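Local coordinates for extracellular solute-binding protein family 1 (PDB 4OVJ) that probably captures an extracellular solute, as other family 1 solute-binding proteins do, and delivers it to an ABC transporter for uptake, at residues 136-140 and 358-363. Sequence-based numbering, arbitrary orientation.
Sequences LNNYA and LVNEAL. With SO4 (sulfate ion), chain B.
Asn138 puts its carboxamide against one face of helix 350-365, between Leu358, Val359 and Ala362. Its CG lies between the backbone N and the carbonyl carbon (chi1 58°), which carries the amide out from the strand and lets it reach forward along the chain to the carbonyl of the following residue: Asn138 ND2 donates to Tyr139 O at 2.9 Å. The acceptor lies near the amide plane, but the N-H arrives from above the carbonyl plane, 48° out of it. This bond helps fix the rotation of the amide. Across the contact the amide faces mainly methyl groups. Asn138 ND2 sits 3.4 Å from Leu358 CD1, Asn138 OD1 is equally near Val359 CG2, and Ala362 CB approaches both polar atoms, 3.7 Å from Asn138 ND2. Asn138 OD1 is buried here and has no hydrogen-bond partner in the model. The segments belong to strand 128-144, a long member of the mixed sheet interrupted by a bulge or short loop, and to helix 350-365, which packs over it; two-lobed solute-binding proteins of the PBP clan are built from such helix-covered sheets. Along the strand on either side of Asn138, apolar side chains extend the contact. Leu358, its CG anti to the backbone N (chi1 -173°), brings CD1 over Ala140 CB at 4.0 Å, while Leu136 CD1 lies 4.3 Å from Val359 CG1 and slightly farther from Leu363 CD2. Val119 of helix 117-121 touches both Leu136 and Leu363. Tyr139 turns away from the helix and stacks its ring with Trp260. Tyr139 OH donates to sulfate O4 at 2.8 Å, and that oxygen lies at the ring edge, in plane; the ion probably comes from the crystallisation liquor. Ser184 OG and Trp260 NE1 also hydrogen-bond the sulfate.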
loop_
_atom_site.group_PDB
_atom_site.type_symbol
_atom_site.label_atom_id
_atom_site.label_comp_id
_atom_site.label_asym_id
_atom_site.label_seq_id
_atom_site.Cartn_x
_atom_site.Cartn_y
_atom_site.Cartn_z
ATOM N N LEU A 136 5.052 -0.294 4.735
ATOM C CA LEU A 136 3.669 0.127 4.594
ATOM C C LEU A 136 3.456 1.153 3.483
ATOM O O LEU A 136 4.365 1.890 3.114
ATOM C CB LEU A 136 3.225 0.780 5.896
ATOM C CG LEU A 136 3.426 -0.031 7.175
ATOM C CD1 LEU A 136 2.932 0.761 8.377
ATOM C CD2 LEU A 136 2.694 -1.364 7.085
ATOM N N ASN A 137 2.227 1.197 2.979
ATOM C CA ASN A 137 1.767 2.272 2.124
ATOM C C ASN A 137 0.275 2.477 2.377
ATOM O O ASN A 137 -0.418 1.577 2.830
ATOM C CB ASN A 137 2.029 1.919 0.670
ATOM C CG ASN A 137 2.219 3.127 -0.238
ATOM O OD1 ASN A 137 2.022 4.290 0.136
ATOM N ND2 ASN A 137 2.627 2.834 -1.463
ATOM N N ASN A 138 -0.227 3.660 2.076
ATOM C CA ASN A 138 -1.660 3.890 2.103
ATOM C C ASN A 138 -2.014 5.105 1.259
ATOM O O ASN A 138 -1.144 5.872 0.866
ATOM C CB ASN A 138 -2.160 4.059 3.540
ATOM C CG ASN A 138 -1.487 5.197 4.272
ATOM O OD1 ASN A 138 -0.504 4.992 4.985
ATOM N ND2 ASN A 138 -2.022 6.412 4.119
ATOM N N TYR A 139 -3.298 5.257 0.975
ATOM C CA TYR A 139 -3.774 6.402 0.221
ATOM C C TYR A 139 -3.672 7.691 1.025
ATOM O O TYR A 139 -3.812 7.699 2.250
ATOM C CB TYR A 139 -5.224 6.186 -0.204
ATOM C CG TYR A 139 -5.369 5.347 -1.454
ATOM C CD1 TYR A 139 -4.781 5.745 -2.644
ATOM C CD2 TYR A 139 -6.143 4.181 -1.458
ATOM C CE1 TYR A 139 -4.921 4.997 -3.806
ATOM C CE2 TYR A 139 -6.288 3.432 -2.615
ATOM C CZ TYR A 139 -5.676 3.852 -3.783
ATOM O OH TYR A 139 -5.802 3.123 -4.935
ATOM N N ALA A 140 -3.429 8.778 0.311
ATOM C CA ALA A 140 -3.451 10.120 0.875
ATOM C C ALA A 140 -3.907 11.075 -0.213
ATOM O O ALA A 140 -3.800 10.770 -1.399
ATOM C CB ALA A 140 -2.060 10.511 1.325
ATOM N N LEU A 358 1.800 11.409 8.213
ATOM C CA LEU A 358 0.524 11.007 7.628
ATOM C C LEU A 358 0.231 9.543 7.982
ATOM O O LEU A 358 -0.888 9.208 8.382
ATOM C CB LEU A 358 0.563 11.200 6.110
ATOM C CG LEU A 358 -0.699 10.995 5.260
ATOM C CD1 LEU A 358 -1.035 9.535 5.044
ATOM C CD2 LEU A 358 -1.884 11.756 5.834
ATOM N N VAL A 359 1.237 8.678 7.862
ATOM C CA VAL A 359 1.019 7.259 8.167
ATOM C C VAL A 359 0.624 7.104 9.641
ATOM O O VAL A 359 -0.266 6.334 9.959
ATOM C CB VAL A 359 2.217 6.383 7.765
ATOM C CG1 VAL A 359 2.044 4.944 8.232
ATOM C CG2 VAL A 359 2.372 6.358 6.248
ATOM N N ASN A 360 1.229 7.868 10.542
ATOM C CA ASN A 360 0.811 7.803 11.935
ATOM C C ASN A 360 -0.673 8.142 12.127
ATOM O O ASN A 360 -1.353 7.505 12.909
ATOM C CB ASN A 360 1.698 8.686 12.812
ATOM C CG ASN A 360 3.110 8.128 12.966
ATOM O OD1 ASN A 360 3.378 6.956 12.676
ATOM N ND2 ASN A 360 4.021 8.965 13.443
ATOM N N GLU A 361 -1.183 9.124 11.392
ATOM C CA GLU A 361 -2.612 9.417 11.416
ATOM C C GLU A 361 -3.453 8.334 10.741
ATOM O O GLU A 361 -4.526 7.996 11.236
ATOM C CB GLU A 361 -2.894 10.791 10.827
ATOM C CG GLU A 361 -2.295 11.890 11.675
ATOM C CD GLU A 361 -2.783 11.832 13.116
ATOM O OE1 GLU A 361 -4.018 11.753 13.335
ATOM O OE2 GLU A 361 -1.930 11.835 14.034
ATOM N N ALA A 362 -2.946 7.772 9.644
ATOM C CA ALA A 362 -3.640 6.687 8.958
ATOM C C ALA A 362 -3.816 5.483 9.852
ATOM O O ALA A 362 -4.850 4.822 9.820
ATOM C CB ALA A 362 -2.882 6.281 7.707
ATOM N N LEU A 363 -2.790 5.179 10.640
ATOM C CA LEU A 363 -2.841 3.995 11.500
ATOM C C LEU A 363 -3.909 4.095 12.588
ATOM O O LEU A 363 -4.399 3.065 13.084
ATOM C CB LEU A 363 -1.478 3.742 12.127
ATOM C CG LEU A 363 -0.408 3.296 11.138
ATOM C CD1 LEU A 363 0.958 3.385 11.790
ATOM C CD2 LEU A 363 -0.692 1.892 10.646
HETATM S S SO4 B . -3.980 3.408 -8.037
HETATM O O1 SO4 B . -4.523 3.014 -9.352
HETATM O O2 SO4 B . -3.627 2.216 -7.225
HETATM O O3 SO4 B . -2.744 4.190 -8.240
HETATM O O4 SO4 B . -4.985 4.242 -7.347
#